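Local coordinates for protein endoglucanase (Acetivibrio cellulolyticus, PDB 5NRM) that provides a type I cohesin domain of a cellulosomal scaffoldin, which binds the dockerin of a cellulase and so fixes the enzyme in the multienzyme complex, at residues F64-E69 against L74-L79; L5-V10 against F37-D42; G117-G122 against A131-G136. All blocks are in the same frame, centred on the assembly; numbering follows the deposited sequence. Where two conformers were deposited one is given.

In the fold
Reading from the N terminus, strand 4-12 comes first, and contact 2 closes the earliest loop when 37-42 packs across the sandwich interior from 5-10. Contact 1 follows as the short hairpin 64-69/74-79, and contact 3 closes last, between 117-122 and 131-136. The three are in series: none nests within another and none crosses. In space they are nonetheless joined. Strand 73-79 pairs with strand 34-41, linking contact 1 to contact 2, while strand 34-41 also pairs with 118-122 and strand 4-12 with 132-140, so both halves of contact 3 flank those of contact 2. Contact 1 lies within one face of the cohesin sandwich, and contacts 2 and 3 pack that face against the opposing one.

Contact 1 (F64-E69 against L74-L79); sequences FGINKE and LKVLFL
With CG1 of Ile-66 anti to the backbone N (chi1 -169°) and Val-76 CG2 anti to its own carbonyl carbon, the two side chains run alongside each other in a common direction, Ile-66 CD1 resting 3.6 Å from Val-76 CG2. Beside them, Leu-74 sends CD2 across the base of Lys-68, 3.8 Å from Lys-68 CB. The Phe-64 ring reaches along the same face, meeting Val-76 CG1 and Phe-78 CB obliquely. Phe-64, Ile-66, Leu-74, Val-76 and Phe-78 line the inner face of an antiparallel beta hairpin, the axes of its two segments 4.7 Å apart at closest approach, and pack on strands 46-53 and 92-101 of the cohesin sandwich; Phe-94 meets Phe-64 edge-to-face. Four backbone hydrogen bonds join the two segments, two in each of the pairs Gly-65/Leu-77 and Asn-67/Lys-75; Gly-65 N donates to Leu-77 O at 2.8 Å, nearly straight at 169°. On the outer face Lys-75 bends at chi2 and chi3, laying CD 3.2 Å from Glu-69 OE1. The charged ends do not meet directly: a water donates to Glu-69 OE1 at 2.6 Å and accepts from Lys-75 NZ at 3.0 Å. Glu-69 OE2 has a salt bridge to Lys-73, and Lys-75 NZ bonds to Thr-38 OG1. The dockerin chain binds on this outer face, where Asn-67 ND2 donates to the carbonyl O of Leu-60 of that chain.

Contact 2 (L5-V10 against F37-D42); sequences LSIDTV and FTVTYD
Leu-5 and Ile-7 face Phe-37 and Val-39 across a gap far wider than that between paired strands: the CA atoms of Leu-5 and Phe-37 stand 10.1 Å apart, and those of Ile-7 and Val-39 9.4 Å. Side chains alone bridge it, with Leu-5 and Ile-7 pointing toward the other segment, and Phe-37 and Val-39 pointing back. Phe-37 has CG between the backbone N and the carbonyl carbon (chi1 57°), and its ring presents one face to Leu-5. Leu-5 CD2 lies over the middle of that face, 4.3 Å from the ring centroid and 12° off the normal, a CH-pi contact; the other branch, CD1, comes within 4.2 Å of Phe-37 CZ. This is the interior of the cohesin beta sandwich, where strand 4-12 of one face looks across at strand 34-41 of the other. Val-39 CG2 sits at the edge of the Phe-37 ring, in its plane, while Val-39 CG1 turns to Ile-7 and approaches its CD1 to 4.4 Å. Buried and wholly apolar, the four residues rely on shape and dispersion. Ile-115 of strand 110-116 touches both Leu-5 and Ile-7, and Pro-119 fills in beside Leu-5 and Phe-37.

Contact 3 (G117-G122 against A131-G136); sequences GTPTFG and AKVTNG
Apolar contacts carry most of the meeting between Phe-121 and Ala-131 and between Pro-119 and Val-133. The methyl of Ala-131 approaches the Phe-121 ring obliquely, with CB 3.9 Å from Phe-121 CE2 and 4.1 Å from Phe-121 CD2. Phe-121 is turned with CG beside the backbone N (chi1 -64°), which carries the ring across to Ala-131. Two residues along each segment, Pro-119 CG lies 4.3 Å from Val-133 CG2, a looser touch between the proline ring and a single methyl branch. The two backbones remain apart: the CA atoms of Phe-121 and Ala-131, the nearest pair, are 7.7 Å from each other.

Polar contact is made through water. One molecule accepts from Ala-131 N at 2.9 Å and donates to Pro-119 O at 3.3 Å, bridging the two backbones; it also sits in the plane of the Phe-121 ring, at its edge.

Around this meeting, strand 118-122 pairs with strand 34-41 and strand 132-140 with strand 4-12, so the contact lies where opposite faces of the cohesin sandwich approach each other. Leu-5 touches both Phe-121 and Ala-131, and Phe-3 meets the Phe-121 ring edge-to-face. Thr-120, directed away from the contact, packs on Asn-12 of the dockerin chain. Two apolar pairs thus join the segments only loosely, and the water links a backbone N-H to a carbonyl that lies too far away to bond it directly.

Contact 1 (F64-E69 against L74-L79)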
loop_
_atom_site.group_PDB
_atom_site.type_symbol
_atom_site.label_atom_id
_atom_site.label_comp_id
_atom_site.label_asym_id
_atom_site.label_seq_id
_atom_site.Cartn_x
_atom_site.Cartn_y
_atom_site.Cartn_z
ATOM N N PHE A 64 2.079 -3.945 -7.946
ATOM C CA PHE A 64 2.579 -3.127 -6.850
ATOM C C PHE A 64 2.873 -1.721 -7.236
ATOM O O PHE A 64 3.555 -1.479 -8.276
ATOM C CB PHE A 64 3.866 -3.803 -6.343
ATOM C CG PHE A 64 4.508 -3.136 -5.139
ATOM C CD1 PHE A 64 4.260 -3.576 -3.824
ATOM C CD2 PHE A 64 5.478 -2.124 -5.333
ATOM C CE1 PHE A 64 4.894 -2.983 -2.757
ATOM C CE2 PHE A 64 6.088 -1.526 -4.224
ATOM C CZ PHE A 64 5.786 -1.958 -2.974
ATOM N N GLY A 65 2.542 -0.790 -6.389
ATOM C CA GLY A 65 2.947 0.578 -6.591
ATOM C C GLY A 65 3.262 1.303 -5.294
ATOM O O GLY A 65 2.641 1.060 -4.252
ATOM N N ILE A 66 4.164 2.301 -5.389
ATOM C CA ILE A 66 4.463 3.221 -4.318
ATOM C C ILE A 66 4.600 4.610 -4.918
ATOM O O ILE A 66 5.276 4.774 -5.966
ATOM C CB ILE A 66 5.702 2.731 -3.507
ATOM C CG1 ILE A 66 5.856 3.543 -2.220
ATOM C CG2 ILE A 66 6.943 2.676 -4.380
ATOM C CD1 ILE A 66 6.760 2.886 -1.190
ATOM N N ASN A 67 3.991 5.614 -4.314
ATOM C CA ASN A 67 4.062 6.981 -4.820
ATOM C C ASN A 67 4.317 7.949 -3.679
ATOM O O ASN A 67 3.754 7.817 -2.592
ATOM C CB ASN A 67 2.761 7.330 -5.526
ATOM C CG ASN A 67 2.748 8.737 -6.071
ATOM O OD1 ASN A 67 3.618 9.091 -6.855
ATOM N ND2 ASN A 67 1.795 9.522 -5.670
ATOM N N LYS A 68 5.204 8.914 -3.908
ATOM C CA LYS A 68 5.367 10.011 -2.959
ATOM C C LYS A 68 4.248 10.996 -3.175
ATOM O O LYS A 68 4.216 11.715 -4.200
ATOM C CB LYS A 68 6.730 10.690 -3.150
ATOM C CG LYS A 68 6.911 11.853 -2.166
ATOM C CD LYS A 68 8.230 12.589 -2.387
ATOM C CE LYS A 68 8.287 13.879 -1.630
ATOM N NZ LYS A 68 9.265 14.759 -2.348
ATOM N N GLU A 69 3.326 11.072 -2.232
ATOM C CA GLU A 69 2.184 11.993 -2.381
ATOM C C GLU A 69 2.648 13.448 -2.105
ATOM O O GLU A 69 2.260 14.424 -2.787
ATOM C CB GLU A 69 1.023 11.611 -1.460
ATOM C CG GLU A 69 -0.105 12.628 -1.463
ATOM C CD GLU A 69 -1.252 12.179 -0.586
ATOM O OE1 GLU A 69 -1.467 10.982 -0.563
ATOM O OE2 GLU A 69 -1.875 13.040 0.085
ATOM N N LEU A 74 4.248 8.819 1.772
ATOM C CA LEU A 74 4.185 7.804 0.739
ATOM C C LEU A 74 2.859 7.043 0.829
ATOM O O LEU A 74 2.362 6.798 1.932
ATOM C CB LEU A 74 5.337 6.809 0.866
ATOM C CG LEU A 74 6.746 7.371 1.011
ATOM C CD1 LEU A 74 7.764 6.285 1.231
ATOM C CD2 LEU A 74 7.114 8.282 -0.183
ATOM N N LYS A 75 2.378 6.630 -0.352
ATOM C CA LYS A 75 1.207 5.751 -0.460
ATOM C C LYS A 75 1.681 4.454 -1.084
ATOM O O LYS A 75 2.435 4.497 -2.086
ATOM C CB LYS A 75 0.133 6.421 -1.331
ATOM C CG LYS A 75 -0.198 7.855 -0.961
ATOM C CD LYS A 75 -0.805 8.015 0.418
ATOM C CE LYS A 75 -2.091 7.237 0.579
ATOM N NZ LYS A 75 -3.016 7.697 1.647
ATOM N N VAL A 76 1.246 3.320 -0.526
ATOM C CA VAL A 76 1.696 2.026 -0.930
ATOM C C VAL A 76 0.471 1.227 -1.342
ATOM O O VAL A 76 -0.555 1.291 -0.640
ATOM C CB VAL A 76 2.458 1.307 0.140
ATOM C CG1 VAL A 76 3.014 -0.019 -0.376
ATOM C CG2 VAL A 76 3.664 2.180 0.585
ATOM N N LEU A 77 0.516 0.459 -2.443
ATOM C CA LEU A 77 -0.628 -0.283 -2.909
ATOM C C LEU A 77 -0.153 -1.621 -3.484
ATOM O O LEU A 77 0.792 -1.647 -4.311
ATOM C CB LEU A 77 -1.330 0.509 -4.038
ATOM C CG LEU A 77 -2.550 -0.184 -4.668
ATOM C CD1 LEU A 77 -3.678 -0.306 -3.701
ATOM C CD2 LEU A 77 -3.032 0.702 -5.804
ATOM N N PHE A 78 -0.860 -2.700 -3.199
ATOM C CA PHE A 78 -0.643 -4.007 -3.796
ATOM C C PHE A 78 -2.005 -4.650 -4.111
ATOM O O PHE A 78 -2.944 -4.576 -3.299
ATOM C CB PHE A 78 0.141 -4.965 -2.859
ATOM C CG PHE A 78 0.170 -6.386 -3.305
ATOM C CD1 PHE A 78 1.036 -6.849 -4.349
ATOM C CD2 PHE A 78 -0.719 -7.286 -2.774
ATOM C CE1 PHE A 78 0.993 -8.153 -4.767
ATOM C CE2 PHE A 78 -0.756 -8.634 -3.179
ATOM C CZ PHE A 78 0.073 -9.067 -4.214
ATOM N N LEU A 79 -2.104 -5.332 -5.261
ATOM C CA LEU A 79 -3.208 -6.223 -5.534
ATOM C C LEU A 79 -2.744 -7.355 -6.405
ATOM O O LEU A 79 -2.003 -7.116 -7.383
ATOM C CB LEU A 79 -4.277 -5.390 -6.311
ATOM C CG LEU A 79 -5.536 -6.182 -6.748
ATOM C CD1 LEU A 79 -6.370 -6.672 -5.553
ATOM C CD2 LEU A 79 -6.383 -5.394 -7.710
HETATM O O HOH W 1 -3.830 9.898 -0.248
#

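Contact 2 (L5-V10 against F37-D42)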
loop_
_atom_site.group_PDB
_atom_site.type_symbol
_atom_site.label_atom_id
_atom_site.label_comp_id
_atom_site.label_asym_id
_atom_site.label_seq_id
_atom_site.Cartn_x
_atom_site.Cartn_y
_atom_site.Cartn_z
ATOM N N LEU A 5 2.740 -5.873 10.418
ATOM C CA LEU A 5 3.337 -4.919 9.472
ATOM C C LEU A 5 4.377 -4.134 10.238
ATOM O O LEU A 5 4.055 -3.429 11.202
ATOM C CB LEU A 5 2.224 -4.012 8.947
ATOM C CG LEU A 5 2.634 -2.765 8.191
ATOM C CD1 LEU A 5 3.502 -3.150 6.954
ATOM C CD2 LEU A 5 1.502 -1.825 7.780
ATOM N N SER A 6 5.648 -4.216 9.820
ATOM C CA SER A 6 6.728 -3.573 10.521
ATOM C C SER A 6 7.675 -2.852 9.611
ATOM O O SER A 6 7.878 -3.199 8.424
ATOM C CB SER A 6 7.497 -4.555 11.373
ATOM O OG SER A 6 8.160 -5.532 10.573
ATOM N N ILE A 7 8.253 -1.809 10.146
ATOM C CA ILE A 7 9.287 -1.060 9.446
ATOM C C ILE A 7 10.559 -1.225 10.224
ATOM O O ILE A 7 10.577 -1.088 11.433
ATOM C CB ILE A 7 8.928 0.442 9.329
ATOM C CG1 ILE A 7 7.548 0.549 8.702
ATOM C CG2 ILE A 7 10.061 1.188 8.597
ATOM C CD1 ILE A 7 7.054 1.971 8.578
ATOM N N ASP A 8 11.602 -1.652 9.537
ATOM C CA ASP A 8 12.906 -1.825 10.179
ATOM C C ASP A 8 13.450 -0.516 10.758
ATOM O O ASP A 8 13.153 0.598 10.308
ATOM C CB ASP A 8 13.970 -2.411 9.250
ATOM C CG ASP A 8 13.786 -3.914 8.939
ATOM O OD1 ASP A 8 12.849 -4.595 9.441
ATOM O OD2 ASP A 8 14.646 -4.378 8.141
ATOM N N THR A 9 14.274 -0.727 11.775
ATOM C CA THR A 9 15.161 0.315 12.252
ATOM C C THR A 9 16.548 0.014 11.685
ATOM O O THR A 9 17.101 -1.098 11.954
ATOM C CB THR A 9 15.220 0.311 13.775
ATOM O OG1 THR A 9 13.922 0.681 14.281
ATOM C CG2 THR A 9 16.242 1.307 14.296
ATOM N N VAL A 10 17.087 0.951 10.897
ATOM C CA VAL A 10 18.314 0.677 10.147
ATOM C C VAL A 10 19.305 1.769 10.535
ATOM O O VAL A 10 18.940 2.916 10.793
ATOM C CB VAL A 10 18.100 0.711 8.604
ATOM C CG1 VAL A 10 17.055 -0.329 8.164
ATOM C CG2 VAL A 10 17.691 2.058 8.169
ATOM N N PHE A 37 -1.545 1.246 2.372
ATOM C CA PHE A 37 -1.173 1.974 3.608
ATOM C C PHE A 37 -0.319 3.160 3.251
ATOM O O PHE A 37 0.169 3.261 2.117
ATOM C CB PHE A 37 -0.511 1.079 4.671
ATOM C CG PHE A 37 0.731 0.362 4.218
ATOM C CD1 PHE A 37 1.981 0.931 4.229
ATOM C CD2 PHE A 37 0.634 -0.944 3.713
ATOM C CE1 PHE A 37 3.100 0.218 3.839
ATOM C CE2 PHE A 37 1.726 -1.676 3.348
ATOM C CZ PHE A 37 2.980 -1.082 3.382
ATOM N N THR A 38 -0.236 4.062 4.238
ATOM C CA THR A 38 0.545 5.283 4.111
ATOM C C THR A 38 1.781 5.092 4.970
ATOM O O THR A 38 1.707 4.609 6.081
ATOM C CB THR A 38 -0.232 6.472 4.631
ATOM O OG1 THR A 38 -1.396 6.681 3.853
ATOM C CG2 THR A 38 0.565 7.793 4.589
ATOM N N VAL A 39 2.938 5.542 4.441
ATOM C CA VAL A 39 4.214 5.648 5.181
ATOM C C VAL A 39 4.634 7.099 5.284
ATOM O O VAL A 39 4.715 7.762 4.273
ATOM C CB VAL A 39 5.350 4.827 4.539
ATOM C CG1 VAL A 39 6.627 4.972 5.371
ATOM C CG2 VAL A 39 4.967 3.385 4.357
ATOM N N THR A 40 4.809 7.569 6.487
ATOM C CA THR A 40 5.370 8.889 6.775
ATOM C C THR A 40 6.831 8.724 7.121
ATOM O O THR A 40 7.254 7.715 7.677
ATOM C CB THR A 40 4.581 9.695 7.792
ATOM O OG1 THR A 40 4.492 8.959 8.985
ATOM C CG2 THR A 40 3.204 9.962 7.237
ATOM N N TYR A 41 7.609 9.759 6.816
ATOM C CA TYR A 41 9.052 9.771 7.145
ATOM C C TYR A 41 9.450 11.165 7.506
ATOM O O TYR A 41 8.863 12.173 7.027
ATOM C CB TYR A 41 9.865 9.137 6.024
ATOM C CG TYR A 41 9.785 9.888 4.729
ATOM C CD1 TYR A 41 10.705 10.940 4.432
ATOM C CD2 TYR A 41 8.813 9.596 3.783
ATOM C CE1 TYR A 41 10.586 11.675 3.263
ATOM C CE2 TYR A 41 8.705 10.317 2.629
ATOM C CZ TYR A 41 9.591 11.358 2.336
ATOM O OH TYR A 41 9.471 12.129 1.171
ATOM N N ASP A 42 10.547 11.256 8.236
ATOM C CA ASP A 42 11.021 12.598 8.671
ATOM C C ASP A 42 11.775 13.268 7.523
ATOM O O ASP A 42 12.978 12.992 7.247
ATOM C CB ASP A 42 11.932 12.452 9.886
ATOM C CG ASP A 42 12.449 13.760 10.420
ATOM O OD1 ASP A 42 12.244 14.797 9.753
ATOM O OD2 ASP A 42 13.050 13.723 11.526
#

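Contact 3 (G117-G122 against A131-G136)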
loop_
_atom_site.group_PDB
_atom_site.type_symbol
_atom_site.label_atom_id
_atom_site.label_comp_id
_atom_site.label_asym_id
_atom_site.label_seq_id
_atom_site.Cartn_x
_atom_site.Cartn_y
_atom_site.Cartn_z
ATOM N N GLY A 117 -2.134 6.411 9.764
ATOM C CA GLY A 117 -3.544 6.102 9.549
ATOM C C GLY A 117 -3.805 4.617 9.487
ATOM O O GLY A 117 -3.079 3.815 10.098
ATOM N N THR A 118 -4.895 4.228 8.831
ATOM C CA THR A 118 -5.347 2.834 8.882
ATOM C C THR A 118 -4.823 2.050 7.725
ATOM O O THR A 118 -5.130 2.366 6.589
ATOM C CB THR A 118 -6.914 2.828 8.953
ATOM O OG1 THR A 118 -7.355 3.415 10.200
ATOM C CG2 THR A 118 -7.472 1.433 8.826
ATOM N N PRO A 119 -4.071 0.991 7.981
ATOM C CA PRO A 119 -3.667 0.128 6.908
ATOM C C PRO A 119 -4.728 -0.939 6.643
ATOM O O PRO A 119 -5.468 -1.336 7.562
ATOM C CB PRO A 119 -2.386 -0.485 7.437
ATOM C CG PRO A 119 -2.506 -0.528 8.877
ATOM C CD PRO A 119 -3.446 0.572 9.277
ATOM N N THR A 120 -4.870 -1.302 5.374
ATOM C CA THR A 120 -5.745 -2.378 5.007
ATOM C C THR A 120 -5.038 -3.505 4.257
ATOM O O THR A 120 -4.250 -3.248 3.362
ATOM C CB THR A 120 -6.928 -1.885 4.175
ATOM O OG1 THR A 120 -7.660 -0.915 4.946
ATOM C CG2 THR A 120 -7.870 -3.048 3.726
ATOM N N PHE A 121 -5.280 -4.731 4.729
ATOM C CA PHE A 121 -4.846 -5.966 4.055
ATOM C C PHE A 121 -6.000 -6.874 3.872
ATOM O O PHE A 121 -6.869 -7.009 4.783
ATOM C CB PHE A 121 -3.796 -6.674 4.911
ATOM C CG PHE A 121 -2.555 -5.883 5.061
ATOM C CD1 PHE A 121 -1.510 -5.985 4.155
ATOM C CD2 PHE A 121 -2.429 -5.019 6.134
ATOM C CE1 PHE A 121 -0.379 -5.212 4.307
ATOM C CE2 PHE A 121 -1.283 -4.247 6.296
ATOM C CZ PHE A 121 -0.265 -4.352 5.384
ATOM N N GLY A 122 -6.111 -7.396 2.668
ATOM C CA GLY A 122 -7.102 -8.409 2.404
ATOM C C GLY A 122 -6.492 -9.708 2.061
ATOM O O GLY A 122 -5.509 -9.725 1.289
ATOM N N ALA A 131 -3.396 -5.989 10.918
ATOM C CA ALA A 131 -1.971 -6.072 11.191
ATOM C C ALA A 131 -1.616 -5.339 12.517
ATOM O O ALA A 131 -2.130 -4.228 12.787
ATOM C CB ALA A 131 -1.193 -5.443 10.044
ATOM N N LYS A 132 -0.789 -5.981 13.325
ATOM C CA LYS A 132 -0.065 -5.266 14.435
ATOM C C LYS A 132 1.036 -4.434 13.765
ATOM O O LYS A 132 1.805 -4.968 13.001
ATOM C CB LYS A 132 0.545 -6.252 15.449
ATOM C CG LYS A 132 1.437 -5.643 16.565
ATOM C CD LYS A 132 0.774 -5.416 17.900
ATOM C CE LYS A 132 1.539 -4.378 18.733
ATOM N NZ LYS A 132 1.532 -3.006 18.095
ATOM N N VAL A 133 1.046 -3.136 14.037
ATOM C CA VAL A 133 2.013 -2.242 13.431
ATOM C C VAL A 133 3.226 -1.997 14.365
ATOM O O VAL A 133 3.075 -1.694 15.541
ATOM C CB VAL A 133 1.352 -0.916 13.077
ATOM C CG1 VAL A 133 2.360 0.157 12.665
ATOM C CG2 VAL A 133 0.296 -1.120 12.018
ATOM N N THR A 134 4.447 -2.044 13.812
ATOM C CA THR A 134 5.631 -1.613 14.532
ATOM C C THR A 134 6.364 -0.628 13.619
ATOM O O THR A 134 6.697 -0.941 12.462
ATOM C CB THR A 134 6.561 -2.799 14.843
ATOM O OG1 THR A 134 5.808 -3.761 15.588
ATOM C CG2 THR A 134 7.812 -2.324 15.610
ATOM N N ASN A 135 6.602 0.569 14.116
ATOM C CA ASN A 135 7.277 1.576 13.339
ATOM C C ASN A 135 8.808 1.491 13.454
ATOM O O ASN A 135 9.357 0.741 14.276
ATOM C CB ASN A 135 6.783 2.944 13.758
ATOM C CG ASN A 135 5.332 3.137 13.385
ATOM O OD1 ASN A 135 4.917 2.753 12.294
ATOM N ND2 ASN A 135 4.544 3.700 14.305
ATOM N N GLY A 136 9.463 2.172 12.525
ATOM C CA GLY A 136 10.888 2.103 12.432
ATOM C C GLY A 136 11.536 3.431 12.319
ATOM O O GLY A 136 10.979 4.503 12.768
HETATM O O HOH W 2 -4.238 -3.872 9.204
#